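Local coordinates for DUF4348 domain-containing protein (Bacteroides fragilis, PDB 3SBU) that is of unknown function but belongs to the NTF2-like superfamily and, in its natural form, is probably a lipoprotein, at residues E36-F41 and R56-F61; E150-V155 and S169-Q174. All blocks are in the same frame, centred on the assembly; numbering follows the deposited sequence.

Contact 1 of 2, residues E36-F41 and R56-F61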
loop_
_atom_site.group_PDB
_atom_site.type_symbol
_atom_site.label_atom_id
_atom_site.label_comp_id
_atom_site.label_asym_id
_atom_site.label_seq_id
_atom_site.Cartn_x
_atom_site.Cartn_y
_atom_site.Cartn_z
ATOM N N GLU A 36 2.442 -26.328 -24.678
ATOM C CA GLU A 36 3.358 -25.765 -23.676
ATOM C C GLU A 36 2.587 -25.254 -22.440
ATOM O O GLU A 36 3.124 -25.303 -21.335
ATOM C CB GLU A 36 4.201 -24.635 -24.298
ATOM C CG GLU A 36 5.485 -24.316 -23.546
ATOM C CD GLU A 36 6.479 -23.477 -24.326
ATOM O OE1 GLU A 36 6.195 -22.281 -24.565
ATOM O OE2 GLU A 36 7.554 -24.010 -24.684
ATOM N N ALA A 37 1.330 -24.791 -22.636
ATOM C CA ALA A 37 0.434 -24.279 -21.588
ATOM C C ALA A 37 0.025 -25.364 -20.576
ATOM O O ALA A 37 -0.223 -25.044 -19.416
ATOM C CB ALA A 37 -0.817 -23.675 -22.218
ATOM N N ASP A 38 -0.038 -26.638 -21.019
ATOM C CA ASP A 38 -0.434 -27.800 -20.215
ATOM C C ASP A 38 0.569 -28.172 -19.083
ATOM O O ASP A 38 0.167 -28.893 -18.154
ATOM C CB ASP A 38 -0.667 -29.002 -21.137
ATOM C CG ASP A 38 -1.940 -28.872 -21.960
ATOM O OD1 ASP A 38 -3.035 -28.719 -21.354
ATOM O OD2 ASP A 38 -1.849 -28.927 -23.208
ATOM N N GLU A 39 1.850 -27.662 -19.154
ATOM C CA GLU A 39 2.904 -27.919 -18.161
ATOM C C GLU A 39 2.389 -27.673 -16.727
ATOM O O GLU A 39 2.849 -28.329 -15.783
ATOM C CB GLU A 39 4.152 -27.063 -18.452
ATOM C CG GLU A 39 4.974 -27.580 -19.631
ATOM C CD GLU A 39 6.011 -26.659 -20.253
ATOM O OE1 GLU A 39 5.966 -25.430 -20.008
ATOM O OE2 GLU A 39 6.852 -27.170 -21.026
ATOM N N SER A 40 1.425 -26.746 -16.578
ATOM C CA SER A 40 0.782 -26.398 -15.322
ATOM C C SER A 40 -0.649 -25.956 -15.600
ATOM O O SER A 40 -0.951 -25.471 -16.693
ATOM C CB SER A 40 1.562 -25.322 -14.565
ATOM O OG SER A 40 1.295 -24.007 -15.017
ATOM N N PHE A 41 -1.522 -26.134 -14.612
ATOM C CA PHE A 41 -2.920 -25.758 -14.694
ATOM C C PHE A 41 -3.073 -24.242 -14.844
ATOM O O PHE A 41 -3.873 -23.806 -15.673
ATOM C CB PHE A 41 -3.714 -26.254 -13.468
ATOM C CG PHE A 41 -5.186 -25.932 -13.607
ATOM C CD1 PHE A 41 -6.005 -26.695 -14.431
ATOM C CD2 PHE A 41 -5.733 -24.819 -12.980
ATOM C CE1 PHE A 41 -7.348 -26.360 -14.615
ATOM C CE2 PHE A 41 -7.079 -24.485 -13.166
ATOM C CZ PHE A 41 -7.880 -25.271 -13.962
ATOM N N ARG A 56 -12.432 -24.434 -27.634
ATOM C CA ARG A 56 -13.294 -25.365 -28.389
ATOM C C ARG A 56 -12.686 -26.780 -28.519
ATOM O O ARG A 56 -13.427 -27.761 -28.633
ATOM C CB ARG A 56 -13.626 -24.807 -29.779
ATOM N N GLN A 57 -11.352 -26.881 -28.471
ATOM C CA GLN A 57 -10.656 -28.166 -28.549
ATOM C C GLN A 57 -10.576 -28.839 -27.182
ATOM O O GLN A 57 -10.484 -30.064 -27.133
ATOM C CB GLN A 57 -9.225 -28.005 -29.123
ATOM C CG GLN A 57 -9.157 -27.484 -30.553
ATOM N N ARG A 58 -10.584 -28.066 -26.077
ATOM C CA ARG A 58 -10.380 -28.647 -24.744
ATOM C C ARG A 58 -11.669 -28.800 -23.922
ATOM O O ARG A 58 -11.591 -28.954 -22.703
ATOM C CB ARG A 58 -9.314 -27.864 -23.925
ATOM C CG ARG A 58 -8.139 -27.262 -24.716
ATOM C CD ARG A 58 -7.295 -28.253 -25.507
ATOM N NE ARG A 58 -6.465 -29.058 -24.621
ATOM C CZ ARG A 58 -5.180 -28.834 -24.380
ATOM N NH1 ARG A 58 -4.537 -27.858 -25.009
ATOM N NH2 ARG A 58 -4.519 -29.600 -23.532
ATOM N N VAL A 59 -12.837 -28.837 -24.583
ATOM C CA VAL A 59 -14.115 -29.081 -23.908
ATOM C C VAL A 59 -14.646 -30.416 -24.438
ATOM O O VAL A 59 -14.744 -30.597 -25.661
ATOM C CB VAL A 59 -15.133 -27.918 -24.053
ATOM C CG1 VAL A 59 -16.412 -28.198 -23.265
ATOM C CG2 VAL A 59 -14.531 -26.591 -23.602
ATOM N N VAL A 60 -14.926 -31.372 -23.527
ATOM C CA VAL A 60 -15.479 -32.687 -23.889
ATOM C C VAL A 60 -16.932 -32.463 -24.322
ATOM O O VAL A 60 -17.677 -31.804 -23.599
ATOM C CB VAL A 60 -15.358 -33.732 -22.730
ATOM C CG1 VAL A 60 -16.198 -34.983 -23.005
ATOM C CG2 VAL A 60 -13.906 -34.115 -22.475
ATOM N N PHE A 61 -17.314 -32.957 -25.513
ATOM C CA PHE A 61 -18.674 -32.809 -26.031
ATOM C C PHE A 61 -19.309 -34.169 -26.350
ATOM O O PHE A 61 -18.623 -35.010 -26.939
ATOM C CB PHE A 61 -18.706 -31.908 -27.282
ATOM C CG PHE A 61 -18.435 -30.447 -27.010
ATOM C CD1 PHE A 61 -19.326 -29.682 -26.264
ATOM C CD2 PHE A 61 -17.299 -29.827 -27.521
ATOM C CE1 PHE A 61 -19.082 -28.328 -26.025
ATOM C CE2 PHE A 61 -17.052 -28.474 -27.276
ATOM C CZ PHE A 61 -17.953 -27.730 -26.539
#

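Contact 2 of 2, residues E150-V155 and S169-Q174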
loop_
_atom_site.group_PDB
_atom_site.type_symbol
_atom_site.label_atom_id
_atom_site.label_comp_id
_atom_site.label_asym_id
_atom_site.label_seq_id
_atom_site.Cartn_x
_atom_site.Cartn_y
_atom_site.Cartn_z
ATOM N N GLU A 150 -24.768 -24.435 11.640
ATOM C CA GLU A 150 -25.292 -23.666 12.777
ATOM C C GLU A 150 -24.541 -22.324 12.986
ATOM O O GLU A 150 -25.138 -21.355 13.452
ATOM C CB GLU A 150 -25.273 -24.522 14.075
ATOM C CG GLU A 150 -23.961 -25.250 14.392
ATOM C CD GLU A 150 -23.617 -26.508 13.602
ATOM O OE1 GLU A 150 -24.545 -27.167 13.074
ATOM O OE2 GLU A 150 -22.411 -26.840 13.521
ATOM N N ASN A 151 -23.261 -22.269 12.601
ATOM C CA ASN A 151 -22.396 -21.097 12.739
ATOM C C ASN A 151 -22.562 -20.149 11.566
ATOM O O ASN A 151 -23.072 -20.565 10.514
ATOM C CB ASN A 151 -20.924 -21.532 12.820
ATOM C CG ASN A 151 -20.601 -22.703 13.727
ATOM O OD1 ASN A 151 -19.912 -23.660 13.330
ATOM N ND2 ASN A 151 -21.026 -22.616 14.968
ATOM N N GLU A 152 -22.093 -18.884 11.714
ATOM C CA GLU A 152 -22.148 -17.895 10.632
ATOM C C GLU A 152 -21.425 -18.431 9.377
ATOM O O GLU A 152 -20.320 -18.938 9.482
ATOM C CB GLU A 152 -21.528 -16.577 11.093
ATOM C CG GLU A 152 -21.789 -15.386 10.189
ATOM C CD GLU A 152 -21.162 -14.118 10.737
ATOM O OE1 GLU A 152 -19.924 -13.977 10.639
ATOM O OE2 GLU A 152 -21.897 -13.291 11.320
ATOM N N ASP A 153 -22.084 -18.373 8.218
ATOM C CA ASP A 153 -21.523 -18.847 6.951
ATOM C C ASP A 153 -20.478 -17.847 6.453
ATOM O O ASP A 153 -20.789 -16.652 6.419
ATOM C CB ASP A 153 -22.656 -19.035 5.916
ATOM C CG ASP A 153 -22.156 -19.407 4.525
ATOM O OD1 ASP A 153 -21.687 -20.552 4.343
ATOM O OD2 ASP A 153 -22.226 -18.557 3.633
ATOM N N PHE A 154 -19.261 -18.327 6.035
ATOM C CA PHE A 154 -18.192 -17.425 5.576
ATOM C C PHE A 154 -18.630 -16.601 4.351
ATOM O O PHE A 154 -18.434 -15.390 4.338
ATOM C CB PHE A 154 -16.837 -18.140 5.271
ATOM C CG PHE A 154 -15.804 -17.138 4.749
ATOM C CD1 PHE A 154 -15.146 -16.262 5.623
ATOM C CD2 PHE A 154 -15.561 -17.005 3.385
ATOM C CE1 PHE A 154 -14.237 -15.300 5.149
ATOM C CE2 PHE A 154 -14.654 -16.020 2.907
ATOM C CZ PHE A 154 -13.993 -15.186 3.795
ATOM N N VAL A 155 -19.262 -17.261 3.363
ATOM C CA VAL A 155 -19.666 -16.681 2.078
ATOM C C VAL A 155 -20.644 -15.535 2.283
ATOM O O VAL A 155 -20.469 -14.450 1.703
ATOM C CB VAL A 155 -20.240 -17.772 1.138
ATOM C CG1 VAL A 155 -20.842 -17.160 -0.135
ATOM C CG2 VAL A 155 -19.160 -18.801 0.786
ATOM N N SER A 169 -16.088 -2.514 9.553
ATOM C CA SER A 169 -15.363 -1.898 10.676
ATOM C C SER A 169 -15.591 -2.642 12.005
ATOM O O SER A 169 -14.692 -2.677 12.844
ATOM C CB SER A 169 -15.747 -0.426 10.825
ATOM O OG SER A 169 -17.098 -0.250 11.214
ATOM N N ARG A 170 -16.777 -3.257 12.180
ATOM C CA ARG A 170 -17.110 -4.007 13.391
ATOM C C ARG A 170 -16.553 -5.456 13.340
ATOM O O ARG A 170 -16.589 -6.153 14.358
ATOM C CB ARG A 170 -18.642 -4.050 13.604
ATOM C CG ARG A 170 -19.318 -2.696 13.744
ATOM C CD ARG A 170 -20.697 -2.850 14.351
ATOM N NE ARG A 170 -21.530 -1.677 14.078
ATOM C CZ ARG A 170 -22.807 -1.730 13.721
ATOM N NH1 ARG A 170 -23.405 -2.903 13.539
ATOM N NH2 ARG A 170 -23.488 -0.615 13.506
ATOM N N ARG A 171 -16.071 -5.911 12.159
ATOM C CA ARG A 171 -15.584 -7.279 11.965
ATOM C C ARG A 171 -14.080 -7.342 11.604
ATOM O O ARG A 171 -13.649 -8.208 10.841
ATOM C CB ARG A 171 -16.451 -7.982 10.906
ATOM C CG ARG A 171 -17.931 -8.133 11.316
ATOM C CD ARG A 171 -18.090 -8.966 12.587
ATOM N NE ARG A 171 -19.470 -9.412 12.764
ATOM C CZ ARG A 171 -19.961 -10.546 12.274
ATOM N NH1 ARG A 171 -19.185 -11.373 11.585
ATOM N NH2 ARG A 171 -21.226 -10.865 12.478
ATOM N N ILE A 172 -13.283 -6.432 12.198
ATOM C CA ILE A 172 -11.826 -6.372 12.032
ATOM C C ILE A 172 -11.214 -6.360 13.418
ATOM O O ILE A 172 -11.594 -5.529 14.240
ATOM C CB ILE A 172 -11.347 -5.165 11.167
ATOM C CG1 ILE A 172 -11.840 -5.319 9.716
ATOM C CG2 ILE A 172 -9.796 -5.015 11.218
ATOM C CD1 ILE A 172 -11.810 -4.114 8.955
ATOM N N ARG A 173 -10.264 -7.282 13.675
ATOM C CA ARG A 173 -9.580 -7.347 14.956
ATOM C C ARG A 173 -8.731 -6.087 15.123
ATOM O O ARG A 173 -8.132 -5.611 14.155
ATOM C CB ARG A 173 -8.724 -8.617 15.064
ATOM C CG ARG A 173 -8.184 -8.857 16.483
ATOM C CD ARG A 173 -7.073 -9.910 16.558
ATOM N NE ARG A 173 -5.719 -9.383 16.289
ATOM C CZ ARG A 173 -4.847 -8.984 17.226
ATOM N NH1 ARG A 173 -5.169 -9.038 18.513
ATOM N NH2 ARG A 173 -3.659 -8.500 16.874
ATOM N N GLN A 174 -8.757 -5.497 16.313
ATOM C CA GLN A 174 -8.004 -4.286 16.540
ATOM C C GLN A 174 -6.935 -4.505 17.608
ATOM O O GLN A 174 -7.255 -4.876 18.733
ATOM C CB GLN A 174 -8.928 -3.106 16.863
ATOM C CG GLN A 174 -9.436 -2.406 15.595
ATOM C CD GLN A 174 -8.286 -1.897 14.735
ATOM O OE1 GLN A 174 -7.510 -1.018 15.151
ATOM N NE2 GLN A 174 -8.103 -2.490 13.551
#

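Contact 1 of 2, residues E36-F41 and R56-F61
Arg58 and Asp38 meet through their side chains alone, their CA atoms standing 11.0 Å apart, and a long residue is needed to cross most of that distance. From Arg58 CB, CG leaves anti to the carbonyl carbon and beside the backbone N, but chi1 is -34°, well short of a fully staggered value. The chain turns again about the CB-CG and CG-CD bonds, and the side chain also touches Phe48, Ile35 and Ala135. At the tip the guanidinium offers an edge: Asp38 OD2 lies in its plane, 2.8 Å from Arg58 NH2, and the N-H points almost straight at it (172°). The same NH2 of Arg58 is also 2.8 Å from Asp38 OD1, through a weak, bent bond, while Arg58 NH1 adds a long, weak one to Asp38 OD2 at 3.4 Å. With the two planes 55° apart, both oxygens lie against NH2 instead of pairing one to each nitrogen.

In this NTF2-like fold the bridge joins the 3-10 turn before helix 41-50, which holds Asp38, to the end of helix 52-57, the two successive helices that lie between the bridged residues. Arg58 follows the second of them, and its backbone bonds to Leu138 of the sheet. Both charged residues are buried, and the bonds to the carboxylate probably offset part of the cost of placing it away from water. Aspartate suits its position because its short side chain keeps the carboxylate close to nearby backbone N-H groups: OD2 also accepts from Ile35 N and OD1 from Trp136 N.

Contact 2 of 2, residues E150-V155 and S169-Q174
Glu152 lies in extended backbone just ahead of helix 154-163, and Arg171 lies in the loop that follows helix 165-170, so the salt bridge joins the chain entering the first of two successive helices to the chain leaving the second. From Glu152 CB, CG points away from the residue's own N (chi1 -167°) and the chain stays extended beyond it, which carries the carboxylate out to the arginine. Arg171 arrives from the opposite direction, bent once about CB-CG and otherwise reaching forward. The flat groups meet end-on, their planes only 7° apart. Arg171 NH1 donates to Glu152 OE1 at 2.9 Å and Arg171 NH2 to Glu152 OE2 at 2.8 Å. Each bond is nearly straight (N-H...O 168°), and each oxygen uses its syn lone pair, so the paired bonds resist rotation of either group. Glutamate and arginine suit these places because both are long and flexible enough to align their ends.

The backbone of Trp251 ties the pair in further, its N bonding to OE1 and its O accepting from NH1. Both side chains rest on Phe157, and a glycerol, probably from the crystallisation liquor, bonds weakly to OE2. This is the classic bidentate carboxylate-guanidinium salt bridge, here joining the start of helix 154-163, the loop after helix 165-170 and the backbone just before strand 252-253 at the surface of an NTF2-like fold.

Contacts 1 and 2 lie on opposite sides of the chain's centre, about 38 Å apart between centres, and share no element. Yet their layouts correspond: in each, an acidic residue before an N-capped helix reaches an arginine after the next helix, and the backbone of a tryptophan at or just before the start of a strand joins in, Trp136 in one and Trp251 in the other. Their chemistry differs with burial. In contact 1, which is buried, a short aspartate meets the guanidinium askew and takes a backbone N-H on each oxygen. In contact 2, whose residues are partly exposed, a longer glutamate makes a flat, two-bonded pair and takes one backbone N-H, from a tryptophan that serves both partners.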